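Local atomic coordinates of HpcH/HpaI aldolase (Desulfitobacterium hafniense, PDB entry 3QZ6), a protein that belongs to the HpcH/HpaI aldolase/citrate lyase family and folds as a TIM barrel, a closed sheet of eight parallel strands surrounded by helices. Residues P113-R118 / E139-I144; G91-G96 / M147-H152; Y40-C45 / S68-I73; E143-A148 / G167-I172. All coordinates share one frame; numbering follows the deposited sequence.

Contact 1 (P113-R118 / E139-I144); sequences PPLGER and ERNDEI
Pro-113 and Asn-141 begin the contact loosely: the carbonyl O of Pro-113 lies 4.2 Å from Asn-141 ND2. The peptide leading into Pro-114 is cis, a form that proline tolerates well and that suits a sharp turn of the chain. Leu-115 follows, laying its hydrocarbon chain against the Asn-141 amide. Its CB stands 3.8 Å from Asn-141 ND2, while CD1 lies near both ND2 and CB of Asn-141, a modest cover on an otherwise exposed leucine. Asn-141 suits this place because its amide oxygen can accept twice: OD1 takes the backbone N-H of Tyr-112 and a hydrogen bond from a water.

That water leads to Arg-118, the residue that spans the gap. With CG anti to the backbone N (chi1 -176°) and the rest of the chain extended, the guanidinium is carried across to Arg-140 and Asn-141 of helix 133-141. NH1 donates in its own plane to two waters. The first, 2.9 Å from NH1, hands on a hydrogen bond to Asn-141 OD1 at 3.1 Å. The second accepts from Arg-118 NH1 and from Arg-140 NH1, 2.9 Å from each, and so separates two like charges whose NH1 atoms are 5.5 Å apart. Salt bridges probably ease that pairing: Arg-118 NH2 to Asp-86, and a weak one from Arg-140 NE to Glu-143 OE1. Ile-144 CD1 also approaches Arg-118 NH1, at 4.0 Å.

The contact thus ties the loop after helix 100-110 to helix 133-141, just before strand 145-150, with helix 78-87 alongside both Arg-118 and Ile-144.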
loop_
_atom_site.group_PDB
_atom_site.type_symbol
_atom_site.label_atom_id
_atom_site.label_comp_id
_atom_site.label_asym_id
_atom_site.label_seq_id
_atom_site.Cartn_x
_atom_site.Cartn_y
_atom_site.Cartn_z
ATOM N N PRO A 113 -7.513 -24.542 -28.776
ATOM C CA PRO A 113 -7.452 -25.868 -29.407
ATOM C C PRO A 113 -6.038 -26.155 -29.931
ATOM O O PRO A 113 -5.352 -25.218 -30.334
ATOM C CB PRO A 113 -8.435 -25.736 -30.574
ATOM C CG PRO A 113 -9.446 -24.711 -30.079
ATOM C CD PRO A 113 -8.602 -23.712 -29.315
ATOM N N PRO A 114 -5.610 -27.430 -29.941
ATOM C CA PRO A 114 -6.371 -28.622 -29.546
ATOM C C PRO A 114 -6.236 -28.984 -28.062
ATOM O O PRO A 114 -6.794 -29.990 -27.629
ATOM C CB PRO A 114 -5.734 -29.724 -30.401
ATOM C CG PRO A 114 -4.310 -29.313 -30.495
ATOM C CD PRO A 114 -4.301 -27.790 -30.517
ATOM N N LEU A 115 -5.513 -28.182 -27.291
ATOM C CA LEU A 115 -5.299 -28.502 -25.882
ATOM C C LEU A 115 -6.485 -28.109 -24.999
ATOM O O LEU A 115 -6.586 -28.552 -23.854
ATOM C CB LEU A 115 -4.011 -27.859 -25.371
ATOM C CG LEU A 115 -2.709 -28.345 -26.017
ATOM C CD1 LEU A 115 -1.486 -27.640 -25.401
ATOM C CD2 LEU A 115 -2.572 -29.866 -25.896
ATOM N N GLY A 116 -7.381 -27.287 -25.539
ATOM C CA GLY A 116 -8.529 -26.798 -24.785
ATOM C C GLY A 116 -9.516 -26.103 -25.705
ATOM O O GLY A 116 -9.408 -26.203 -26.929
ATOM N N GLU A 117 -10.472 -25.388 -25.120
ATOM C CA GLU A 117 -11.533 -24.757 -25.888
ATOM C C GLU A 117 -11.588 -23.240 -25.675
ATOM O O GLU A 117 -12.634 -22.615 -25.865
ATOM C CB GLU A 117 -12.883 -25.431 -25.565
ATOM C CG GLU A 117 -12.877 -26.911 -26.018
ATOM C CD GLU A 117 -14.051 -27.753 -25.518
ATOM O OE1 GLU A 117 -14.893 -27.258 -24.750
ATOM O OE2 GLU A 117 -14.118 -28.939 -25.905
ATOM N N ARG A 118 -10.459 -22.648 -25.292
ATOM C CA ARG A 118 -10.385 -21.191 -25.149
ATOM C C ARG A 118 -10.722 -20.525 -26.488
ATOM O O ARG A 118 -10.193 -20.917 -27.530
ATOM C CB ARG A 118 -8.976 -20.763 -24.705
ATOM C CG ARG A 118 -8.851 -19.257 -24.442
ATOM C CD ARG A 118 -7.413 -18.828 -24.116
ATOM N NE ARG A 118 -7.297 -17.365 -24.097
ATOM C CZ ARG A 118 -6.152 -16.701 -23.968
ATOM N NH1 ARG A 118 -5.001 -17.356 -23.823
ATOM N NH2 ARG A 118 -6.158 -15.377 -23.978
ATOM N N GLU A 139 2.216 -21.210 -29.454
ATOM C CA GLU A 139 3.190 -20.633 -28.537
ATOM C C GLU A 139 2.535 -20.125 -27.254
ATOM O O GLU A 139 3.065 -20.321 -26.168
ATOM C CB GLU A 139 3.980 -19.512 -29.207
ATOM C CG GLU A 139 4.779 -19.985 -30.409
ATOM C CD GLU A 139 5.721 -18.922 -30.934
ATOM O OE1 GLU A 139 6.004 -17.961 -30.185
ATOM O OE2 GLU A 139 6.178 -19.050 -32.092
ATOM N N ARG A 140 1.388 -19.467 -27.372
ATOM C CA ARG A 140 0.729 -18.948 -26.175
ATOM C C ARG A 140 0.297 -20.093 -25.247
ATOM O O ARG A 140 0.420 -19.990 -24.026
ATOM C CB ARG A 140 -0.456 -18.045 -26.542
ATOM C CG ARG A 140 -1.163 -17.433 -25.335
ATOM C CD ARG A 140 -0.168 -16.785 -24.370
ATOM N NE ARG A 140 0.676 -15.794 -25.036
ATOM C CZ ARG A 140 0.419 -14.491 -25.100
ATOM N NH1 ARG A 140 -0.674 -13.986 -24.532
ATOM N NH2 ARG A 140 1.263 -13.690 -25.735
ATOM N N ASN A 141 -0.202 -21.189 -25.814
ATOM C CA ASN A 141 -0.600 -22.330 -24.986
ATOM C C ASN A 141 0.548 -22.805 -24.093
ATOM O O ASN A 141 0.321 -23.286 -22.987
ATOM C CB ASN A 141 -1.092 -23.499 -25.853
ATOM C CG ASN A 141 -2.599 -23.476 -26.086
ATOM O OD1 ASN A 141 -3.319 -22.599 -25.592
ATOM N ND2 ASN A 141 -3.084 -24.449 -26.854
ATOM N N ASP A 142 1.782 -22.668 -24.578
ATOM C CA ASP A 142 2.957 -23.096 -23.809
ATOM C C ASP A 142 3.344 -22.122 -22.701
ATOM O O ASP A 142 4.189 -22.434 -21.866
ATOM C CB ASP A 142 4.164 -23.280 -24.723
ATOM C CG ASP A 142 4.178 -24.629 -25.407
ATOM O OD1 ASP A 142 3.434 -25.529 -24.960
ATOM O OD2 ASP A 142 4.938 -24.783 -26.389
ATOM N N GLU A 143 2.746 -20.936 -22.700
ATOM C CA GLU A 143 3.132 -19.891 -21.741
ATOM C C GLU A 143 2.093 -19.607 -20.642
ATOM O O GLU A 143 2.422 -19.016 -19.605
ATOM C CB GLU A 143 3.480 -18.603 -22.491
ATOM C CG GLU A 143 4.648 -18.775 -23.465
ATOM C CD GLU A 143 4.788 -17.605 -24.420
ATOM O OE1 GLU A 143 3.749 -17.115 -24.921
ATOM O OE2 GLU A 143 5.933 -17.168 -24.662
ATOM N N ILE A 144 0.849 -20.005 -20.881
ATOM C CA ILE A 144 -0.214 -19.898 -19.871
ATOM C C ILE A 144 0.163 -20.697 -18.625
ATOM O O ILE A 144 0.618 -21.831 -18.731
ATOM C CB ILE A 144 -1.533 -20.472 -20.417
ATOM C CG1 ILE A 144 -1.972 -19.681 -21.638
ATOM C CG2 ILE A 144 -2.621 -20.451 -19.358
ATOM C CD1 ILE A 144 -1.962 -18.215 -21.419
HETATM O O HOH W 1 -4.236 -20.145 -23.984
HETATM O O HOH W 2 -2.985 -15.277 -23.359
#

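Contact 2 (G91-G96 / M147-H152); sequences GFMIPG and MAQIEH
Met-93 and Met-147, both selenomethionines, lie side by side and point the same way. Each has its CG anti to the backbone N (chi1 178° in both) and bends only at the last torsion, so the two flexible chains run together and Met-147 CE rests 4.0 Å from Met-93 CB. Gln-149 slants across Met-93 instead, its CB 3.9 Å from Met-93 CG. Its OE1 lies near the selenium but is held by Arg-72 NH2, which gives this buried amide oxygen a partner.

These three side chains face the interior of a TIM barrel, where strands 91-94 and 145-150 run parallel as neighbours; Ile-94 and Ala-148 face outward onto helix 100-110. The ladder alternates between strands: Met-147 N gives to Phe-92 O at 3.0 Å, Ile-94 N to Met-147 O at 2.9 Å, and Gln-149 N to Ile-94 O at 2.9 Å.

Past the strands Pro-95 turns its ring away from the neighbouring segment. Gly-96 takes a positive phi, a backbone shape that glycine adopts more easily than other residues, and fits closely against the partner segment: its CA sits at the edge of the His-152 ring, 3.9 Å from CE1.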
loop_
_atom_site.group_PDB
_atom_site.type_symbol
_atom_site.label_atom_id
_atom_site.label_comp_id
_atom_site.label_asym_id
_atom_site.label_seq_id
_atom_site.Cartn_x
_atom_site.Cartn_y
_atom_site.Cartn_z
ATOM N N GLY A 91 -1.923 -16.156 -15.894
ATOM C CA GLY A 91 -2.547 -17.377 -15.415
ATOM C C GLY A 91 -3.125 -17.259 -14.028
ATOM O O GLY A 91 -3.403 -16.150 -13.541
ATOM N N PHE A 92 -3.275 -18.409 -13.377
ATOM C CA PHE A 92 -4.137 -18.508 -12.210
ATOM C C PHE A 92 -3.568 -19.319 -11.068
ATOM O O PHE A 92 -2.804 -20.259 -11.266
ATOM C CB PHE A 92 -5.454 -19.165 -12.626
ATOM C CG PHE A 92 -6.140 -18.458 -13.740
ATOM C CD1 PHE A 92 -6.767 -17.241 -13.516
ATOM C CD2 PHE A 92 -6.142 -18.995 -15.018
ATOM C CE1 PHE A 92 -7.388 -16.568 -14.558
ATOM C CE2 PHE A 92 -6.756 -18.336 -16.061
ATOM C CZ PHE A 92 -7.388 -17.122 -15.835
HETATM N N MSE A 93 -3.978 -18.952 -9.862
HETATM C CA MSE A 93 -3.913 -19.871 -8.746
HETATM C C MSE A 93 -5.348 -20.301 -8.490
HETATM O O MSE A 93 -6.211 -19.466 -8.204
HETATM C CB MSE A 93 -3.327 -19.197 -7.509
HETATM C CG MSE A 93 -3.282 -20.112 -6.284
HETATM SE SE MSE A 93 -2.270 -19.314 -4.792
HETATM C CE MSE A 93 -3.461 -17.862 -4.401
ATOM N N ILE A 94 -5.612 -21.596 -8.639
ATOM C CA ILE A 94 -6.948 -22.138 -8.436
ATOM C C ILE A 94 -7.068 -22.606 -6.986
ATOM O O ILE A 94 -6.327 -23.488 -6.554
ATOM C CB ILE A 94 -7.206 -23.346 -9.373
ATOM C CG1 ILE A 94 -6.891 -22.975 -10.831
ATOM C CG2 ILE A 94 -8.649 -23.829 -9.239
ATOM C CD1 ILE A 94 -7.731 -21.798 -11.339
ATOM N N PRO A 95 -8.003 -22.025 -6.227
ATOM C CA PRO A 95 -8.042 -22.305 -4.783
ATOM C C PRO A 95 -8.770 -23.601 -4.445
ATOM O O PRO A 95 -9.652 -24.009 -5.196
ATOM C CB PRO A 95 -8.830 -21.114 -4.225
ATOM C CG PRO A 95 -9.776 -20.750 -5.358
ATOM C CD PRO A 95 -8.980 -20.990 -6.628
ATOM N N GLY A 96 -8.398 -24.228 -3.328
ATOM C CA GLY A 96 -9.090 -25.398 -2.821
ATOM C C GLY A 96 -9.299 -26.490 -3.855
ATOM O O GLY A 96 -10.397 -27.012 -3.990
HETATM N N MSE A 147 -1.774 -23.030 -11.712
HETATM C CA MSE A 147 -1.234 -23.533 -10.455
HETATM C C MSE A 147 -2.347 -23.993 -9.529
HETATM O O MSE A 147 -3.305 -23.257 -9.296
HETATM C CB MSE A 147 -0.379 -22.458 -9.778
HETATM C CG MSE A 147 0.181 -22.883 -8.429
HETATM SE SE MSE A 147 1.636 -21.720 -7.827
HETATM C CE MSE A 147 0.586 -20.103 -7.508
ATOM N N ALA A 148 -2.230 -25.217 -9.012
ATOM C CA ALA A 148 -3.239 -25.749 -8.095
ATOM C C ALA A 148 -2.900 -25.401 -6.649
ATOM O O ALA A 148 -1.787 -25.630 -6.190
ATOM C CB ALA A 148 -3.377 -27.266 -8.257
ATOM N N GLN A 149 -3.858 -24.830 -5.932
ATOM C CA GLN A 149 -3.655 -24.584 -4.518
ATOM C C GLN A 149 -4.358 -25.656 -3.693
ATOM O O GLN A 149 -5.546 -25.899 -3.864
ATOM C CB GLN A 149 -4.145 -23.193 -4.111
ATOM C CG GLN A 149 -4.001 -22.965 -2.615
ATOM C CD GLN A 149 -4.916 -21.871 -2.097
ATOM O OE1 GLN A 149 -4.463 -20.779 -1.760
ATOM N NE2 GLN A 149 -6.215 -22.167 -2.020
ATOM N N ILE A 150 -3.605 -26.299 -2.805
ATOM C CA ILE A 150 -4.104 -27.422 -2.021
ATOM C C ILE A 150 -4.452 -26.977 -0.608
ATOM O O ILE A 150 -3.612 -26.409 0.093
ATOM C CB ILE A 150 -3.027 -28.527 -1.921
ATOM C CG1 ILE A 150 -2.605 -29.007 -3.321
ATOM C CG2 ILE A 150 -3.516 -29.672 -1.056
ATOM C CD1 ILE A 150 -3.749 -29.565 -4.192
ATOM N N GLU A 151 -5.683 -27.235 -0.185
ATOM C CA GLU A 151 -6.147 -26.784 1.126
ATOM C C GLU A 151 -6.920 -27.850 1.901
ATOM O O GLU A 151 -7.451 -27.563 2.969
ATOM C CB GLU A 151 -7.077 -25.575 0.968
ATOM C CG GLU A 151 -6.508 -24.418 0.199
ATOM C CD GLU A 151 -7.433 -23.206 0.240
ATOM O OE1 GLU A 151 -8.616 -23.339 -0.167
ATOM O OE2 GLU A 151 -6.978 -22.128 0.694
ATOM N N HIS A 152 -7.007 -29.061 1.363
ATOM C CA HIS A 152 -7.829 -30.103 1.979
ATOM C C HIS A 152 -7.033 -31.385 2.150
ATOM O O HIS A 152 -6.244 -31.755 1.282
ATOM C CB HIS A 152 -9.076 -30.403 1.132
ATOM C CG HIS A 152 -9.993 -29.232 0.955
ATOM N ND1 HIS A 152 -9.816 -28.292 -0.036
ATOM C CD2 HIS A 152 -11.106 -28.860 1.632
ATOM C CE1 HIS A 152 -10.773 -27.382 0.044
ATOM N NE2 HIS A 152 -11.569 -27.704 1.047
#

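Contact 3 (Y40-C45 / S68-I73); sequences YFIVDC and SVLVRI
Strands 40-44 and 68-72 are the two strands of a beta-alpha-beta unit of the TIM barrel, joined through helix 52-65 and lying parallel in adjacent places. Phe-41 N to Ser-68 O (3.1 Å), Leu-70 N to Phe-41 O (3.0 Å), Val-43 N to Leu-70 O and Arg-72 N to Val-43 O form the ladder.

Branched residues and an aromatic fill the outer face. Phe-41 lies alongside Val-69, CZ 3.7 Å from CG2; its CG sits between the backbone N and the carbonyl carbon (chi1 61°), which lays the ring along Val-69. Val-43 CG2 meets Val-69 CG1 at 4.0 Å, and just past the strand Cys-45 SG touches Val-71 CG1 at 3.7 Å. On the inner face Leu-70 CD1 is 4.0 Å from Tyr-40 CD1, and Ile-42 packs CG1 on Leu-70 CB.

Toward the C-terminal ends of the strands the inner face turns polar. Asp-44, centre of an inverse gamma turn, runs beside Arg-72; NH1 approaches OD2 at 2.8 Å in a salt bridge whose hydrogen bond is weak (127°), the carboxylate and guanidinium planes 44° apart. Asn-22 also binds OD2, while Glu-46 and Gln-149 hold the rest of the guanidinium.

Helix 52-65 covers Val-43 and Val-69 outside, strand 16-21 flanks strand 40-44, and Met-232 and Leu-234 of strand 232-237 meet the inner side chains.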
loop_
_atom_site.group_PDB
_atom_site.type_symbol
_atom_site.label_atom_id
_atom_site.label_comp_id
_atom_site.label_asym_id
_atom_site.label_seq_id
_atom_site.Cartn_x
_atom_site.Cartn_y
_atom_site.Cartn_z
ATOM N N TYR A 40 6.495 -11.669 -9.966
ATOM C CA TYR A 40 5.059 -11.756 -10.206
ATOM C C TYR A 40 4.294 -11.336 -8.956
ATOM O O TYR A 40 4.878 -11.143 -7.891
ATOM C CB TYR A 40 4.660 -13.189 -10.603
ATOM C CG TYR A 40 4.751 -14.194 -9.465
ATOM C CD1 TYR A 40 3.623 -14.542 -8.716
ATOM C CD2 TYR A 40 5.966 -14.791 -9.134
ATOM C CE1 TYR A 40 3.706 -15.451 -7.670
ATOM C CE2 TYR A 40 6.057 -15.694 -8.094
ATOM C CZ TYR A 40 4.925 -16.024 -7.367
ATOM O OH TYR A 40 5.023 -16.929 -6.336
ATOM N N PHE A 41 2.987 -11.162 -9.093
ATOM C CA PHE A 41 2.141 -11.034 -7.922
ATOM C C PHE A 41 0.793 -11.631 -8.243
ATOM O O PHE A 41 0.456 -11.844 -9.411
ATOM C CB PHE A 41 2.011 -9.571 -7.454
ATOM C CG PHE A 41 1.407 -8.653 -8.477
ATOM C CD1 PHE A 41 0.032 -8.469 -8.539
ATOM C CD2 PHE A 41 2.219 -7.964 -9.371
ATOM C CE1 PHE A 41 -0.526 -7.610 -9.474
ATOM C CE2 PHE A 41 1.680 -7.108 -10.311
ATOM C CZ PHE A 41 0.307 -6.914 -10.363
ATOM N N ILE A 42 0.026 -11.925 -7.202
ATOM C CA ILE A 42 -1.230 -12.621 -7.398
ATOM C C ILE A 42 -2.356 -11.756 -6.891
ATOM O O ILE A 42 -2.393 -11.403 -5.715
ATOM C CB ILE A 42 -1.251 -13.971 -6.662
ATOM C CG1 ILE A 42 0.005 -14.787 -7.007
ATOM C CG2 ILE A 42 -2.541 -14.738 -6.990
ATOM C CD1 ILE A 42 -0.086 -16.252 -6.588
ATOM N N VAL A 43 -3.264 -11.394 -7.787
ATOM C CA VAL A 43 -4.407 -10.587 -7.397
ATOM C C VAL A 43 -5.421 -11.500 -6.714
ATOM O O VAL A 43 -5.812 -12.524 -7.277
ATOM C CB VAL A 43 -5.053 -9.897 -8.613
ATOM C CG1 VAL A 43 -6.269 -9.070 -8.170
ATOM C CG2 VAL A 43 -4.011 -9.005 -9.328
ATOM N N ASP A 44 -5.841 -11.137 -5.506
ATOM C CA ASP A 44 -6.775 -11.978 -4.757
ATOM C C ASP A 44 -8.237 -11.676 -5.100
ATOM O O ASP A 44 -8.863 -10.846 -4.451
ATOM C CB ASP A 44 -6.565 -11.805 -3.258
ATOM C CG ASP A 44 -7.121 -12.982 -2.456
ATOM O OD1 ASP A 44 -7.905 -13.760 -3.035
ATOM O OD2 ASP A 44 -6.778 -13.125 -1.264
ATOM N N CYS A 45 -8.783 -12.344 -6.115
ATOM C CA CYS A 45 -10.194 -12.164 -6.451
ATOM C C CYS A 45 -11.080 -13.138 -5.692
ATOM O O CYS A 45 -12.298 -13.132 -5.845
ATOM C CB CYS A 45 -10.449 -12.334 -7.956
ATOM S SG CYS A 45 -9.951 -10.914 -8.942
ATOM N N SER A 68 4.851 -10.462 -14.036
ATOM C CA SER A 68 3.731 -11.312 -14.416
ATOM C C SER A 68 2.581 -11.157 -13.425
ATOM O O SER A 68 2.798 -11.117 -12.218
ATOM C CB SER A 68 4.168 -12.780 -14.448
ATOM O OG SER A 68 5.231 -12.987 -15.360
ATOM N N VAL A 69 1.356 -11.098 -13.934
ATOM C CA VAL A 69 0.190 -10.965 -13.068
ATOM C C VAL A 69 -0.579 -12.279 -13.072
ATOM O O VAL A 69 -1.004 -12.742 -14.126
ATOM C CB VAL A 69 -0.741 -9.835 -13.556
ATOM C CG1 VAL A 69 -1.955 -9.687 -12.635
ATOM C CG2 VAL A 69 0.034 -8.494 -13.663
ATOM N N LEU A 70 -0.731 -12.900 -11.903
ATOM C CA LEU A 70 -1.594 -14.076 -11.791
ATOM C C LEU A 70 -2.838 -13.650 -11.036
ATOM O O LEU A 70 -2.814 -12.649 -10.332
ATOM C CB LEU A 70 -0.900 -15.207 -11.030
ATOM C CG LEU A 70 0.455 -15.667 -11.580
ATOM C CD1 LEU A 70 1.014 -16.782 -10.701
ATOM C CD2 LEU A 70 0.325 -16.144 -13.033
ATOM N N VAL A 71 -3.916 -14.409 -11.170
ATOM C CA VAL A 71 -5.130 -14.105 -10.428
ATOM C C VAL A 71 -5.625 -15.340 -9.675
ATOM O O VAL A 71 -5.667 -16.436 -10.224
ATOM C CB VAL A 71 -6.249 -13.601 -11.349
ATOM C CG1 VAL A 71 -7.467 -13.158 -10.512
ATOM C CG2 VAL A 71 -5.752 -12.436 -12.222
ATOM N N ARG A 72 -5.993 -15.151 -8.412
ATOM C CA ARG A 72 -6.634 -16.202 -7.634
ATOM C C ARG A 72 -8.134 -16.003 -7.823
ATOM O O ARG A 72 -8.705 -15.030 -7.332
ATOM C CB ARG A 72 -6.254 -16.050 -6.164
ATOM C CG ARG A 72 -6.924 -17.021 -5.196
ATOM C CD ARG A 72 -6.827 -16.437 -3.782
ATOM N NE ARG A 72 -6.170 -17.345 -2.867
ATOM C CZ ARG A 72 -5.622 -16.992 -1.710
ATOM N NH1 ARG A 72 -5.636 -15.730 -1.307
ATOM N NH2 ARG A 72 -5.049 -17.915 -0.954
ATOM N N ILE A 73 -8.769 -16.900 -8.565
ATOM C CA ILE A 73 -10.172 -16.727 -8.909
ATOM C C ILE A 73 -11.058 -17.502 -7.945
ATOM O O ILE A 73 -10.651 -18.517 -7.409
ATOM C CB ILE A 73 -10.437 -17.147 -10.356
ATOM C CG1 ILE A 73 -9.973 -18.593 -10.595
ATOM C CG2 ILE A 73 -9.747 -16.155 -11.315
ATOM C CD1 ILE A 73 -10.152 -19.056 -12.049
#

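Contact 4 (E143-A148 / G167-I172); sequences EIFIMA and GVDAVI
Asp-169 and Ile-146 meet where two consecutive strands of the TIM barrel, 145-150 and 170-173, begin to pair in parallel. Asp-169 turns its carboxylate back onto the neighbouring strand with CG beside its own backbone N (chi1 -64°), and OD2 takes the Ile-146 N-H at 2.7 Å through the anti lone pair, in a fairly straight bond (159°). Aspartate is short enough to stand in here for a backbone carbonyl, and its OD1 pairs with Lys-7. In return Ile-146 O accepts twice, from Asp-169 N at 2.9 Å and from Ala-170 N at 3.3 Å, both in the carbonyl plane. The branched Ile-146 side chain leads off to helix 100-110, with its CB 3.5 Å from Gly-167 O.

Ala-148 continues the pairing through its backbone: its N gives to Ala-170 O, and its O accepts from Ile-172 N at 2.8 Å. A small methyl suits this place, because Met-103 of helix 100-110 lies close outside.

On the barrel's inner side Ala-170 is equally small, admitting Phe-145 from the preceding strand. The Phe-145 and Asp-169 side chains cross at a slant, CD1 meeting CB, and Phe-145 CZ comes to 3.6 Å from Ala-170 CB. Further along, the selenium of Met-147 rests 3.9 Å from Ile-172 CB.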
loop_
_atom_site.group_PDB
_atom_site.type_symbol
_atom_site.label_atom_id
_atom_site.label_comp_id
_atom_site.label_asym_id
_atom_site.label_seq_id
_atom_site.Cartn_x
_atom_site.Cartn_y
_atom_site.Cartn_z
ATOM N N GLU A 143 2.746 -20.936 -22.700
ATOM C CA GLU A 143 3.132 -19.891 -21.741
ATOM C C GLU A 143 2.093 -19.607 -20.642
ATOM O O GLU A 143 2.422 -19.016 -19.605
ATOM C CB GLU A 143 3.480 -18.603 -22.491
ATOM C CG GLU A 143 4.648 -18.775 -23.465
ATOM C CD GLU A 143 4.788 -17.605 -24.420
ATOM O OE1 GLU A 143 3.749 -17.115 -24.921
ATOM O OE2 GLU A 143 5.933 -17.168 -24.662
ATOM N N ILE A 144 0.849 -20.005 -20.881
ATOM C CA ILE A 144 -0.214 -19.898 -19.871
ATOM C C ILE A 144 0.163 -20.697 -18.625
ATOM O O ILE A 144 0.618 -21.831 -18.731
ATOM C CB ILE A 144 -1.533 -20.472 -20.417
ATOM C CG1 ILE A 144 -1.972 -19.681 -21.638
ATOM C CG2 ILE A 144 -2.621 -20.451 -19.358
ATOM C CD1 ILE A 144 -1.962 -18.215 -21.419
ATOM N N PHE A 145 -0.047 -20.113 -17.446
ATOM C CA PHE A 145 0.407 -20.716 -16.194
ATOM C C PHE A 145 -0.773 -21.149 -15.326
ATOM O O PHE A 145 -1.618 -20.330 -14.974
ATOM C CB PHE A 145 1.284 -19.714 -15.425
ATOM C CG PHE A 145 1.834 -20.256 -14.136
ATOM C CD1 PHE A 145 2.919 -21.120 -14.139
ATOM C CD2 PHE A 145 1.261 -19.908 -12.924
ATOM C CE1 PHE A 145 3.424 -21.632 -12.953
ATOM C CE2 PHE A 145 1.764 -20.415 -11.731
ATOM C CZ PHE A 145 2.848 -21.280 -11.749
ATOM N N ILE A 146 -0.834 -22.430 -14.980
ATOM C CA ILE A 146 -1.915 -22.938 -14.140
ATOM C C ILE A 146 -1.344 -23.532 -12.865
ATOM O O ILE A 146 -0.533 -24.454 -12.923
ATOM C CB ILE A 146 -2.716 -24.058 -14.841
ATOM C CG1 ILE A 146 -3.302 -23.573 -16.170
ATOM C CG2 ILE A 146 -3.821 -24.574 -13.917
ATOM C CD1 ILE A 146 -4.074 -22.295 -16.056
HETATM N N MSE A 147 -1.774 -23.030 -11.712
HETATM C CA MSE A 147 -1.234 -23.533 -10.455
HETATM C C MSE A 147 -2.347 -23.993 -9.529
HETATM O O MSE A 147 -3.305 -23.257 -9.296
HETATM C CB MSE A 147 -0.379 -22.458 -9.778
HETATM C CG MSE A 147 0.181 -22.883 -8.429
HETATM SE SE MSE A 147 1.636 -21.720 -7.827
HETATM C CE MSE A 147 0.586 -20.103 -7.508
ATOM N N ALA A 148 -2.230 -25.217 -9.012
ATOM C CA ALA A 148 -3.239 -25.749 -8.095
ATOM C C ALA A 148 -2.900 -25.401 -6.649
ATOM O O ALA A 148 -1.787 -25.630 -6.190
ATOM C CB ALA A 148 -3.377 -27.266 -8.257
ATOM N N GLY A 167 -1.376 -29.993 -18.329
ATOM C CA GLY A 167 -1.605 -28.561 -18.279
ATOM C C GLY A 167 -1.438 -27.978 -16.887
ATOM O O GLY A 167 -1.461 -26.766 -16.719
ATOM N N VAL A 168 -1.270 -28.825 -15.877
ATOM C CA VAL A 168 -1.035 -28.305 -14.531
ATOM C C VAL A 168 0.439 -27.977 -14.376
ATOM O O VAL A 168 1.285 -28.862 -14.439
ATOM C CB VAL A 168 -1.442 -29.301 -13.440
ATOM C CG1 VAL A 168 -1.117 -28.727 -12.060
ATOM C CG2 VAL A 168 -2.921 -29.640 -13.554
ATOM N N ASP A 169 0.754 -26.706 -14.158
ATOM C CA ASP A 169 2.153 -26.281 -14.150
ATOM C C ASP A 169 2.808 -26.384 -12.779
ATOM O O ASP A 169 3.995 -26.692 -12.672
ATOM C CB ASP A 169 2.267 -24.845 -14.673
ATOM C CG ASP A 169 1.846 -24.732 -16.126
ATOM O OD1 ASP A 169 2.423 -25.463 -16.956
ATOM O OD2 ASP A 169 0.920 -23.950 -16.435
ATOM N N ALA A 170 2.040 -26.134 -11.726
ATOM C CA ALA A 170 2.645 -25.998 -10.412
ATOM C C ALA A 170 1.638 -26.288 -9.312
ATOM O O ALA A 170 0.427 -26.296 -9.554
ATOM C CB ALA A 170 3.209 -24.588 -10.254
ATOM N N VAL A 171 2.136 -26.524 -8.102
ATOM C CA VAL A 171 1.256 -26.747 -6.962
ATOM C C VAL A 171 1.715 -25.893 -5.781
ATOM O O VAL A 171 2.909 -25.639 -5.610
ATOM C CB VAL A 171 1.205 -28.249 -6.572
ATOM C CG1 VAL A 171 2.556 -28.715 -6.050
ATOM C CG2 VAL A 171 0.119 -28.497 -5.540
ATOM N N ILE A 172 0.759 -25.433 -4.981
ATOM C CA ILE A 172 1.065 -24.614 -3.819
ATOM C C ILE A 172 0.039 -24.924 -2.722
ATOM O O ILE A 172 -0.866 -25.731 -2.932
ATOM C CB ILE A 172 1.132 -23.100 -4.197
ATOM C CG1 ILE A 172 1.874 -22.299 -3.134
ATOM C CG2 ILE A 172 -0.250 -22.520 -4.445
ATOM C CD1 ILE A 172 2.304 -20.912 -3.625
#

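How the contacts relate
From the N terminus, contact 3 is made first, closing a single strand-helix-strand loop before any other opens. Contact 2 opens next, and its longer loop, from strand 91-94 to strand 145-150, contains contact 1 entirely; contact 1 fastens the connection outside the barrel. Contact 4 starts at Glu-143 and Ile-144, on which contact 1 ends, and shares Met-147 and Ala-148 with contact 2, so strand 145-150 is paired on both edges. Contacts 3 and 2 meet through neighbouring strands 68-72 and 91-94, where Gly-91 O probably bonds to Val-71 N. Inside the barrel, Leu-70 of contact 3 also packs on Phe-145 of contact 4.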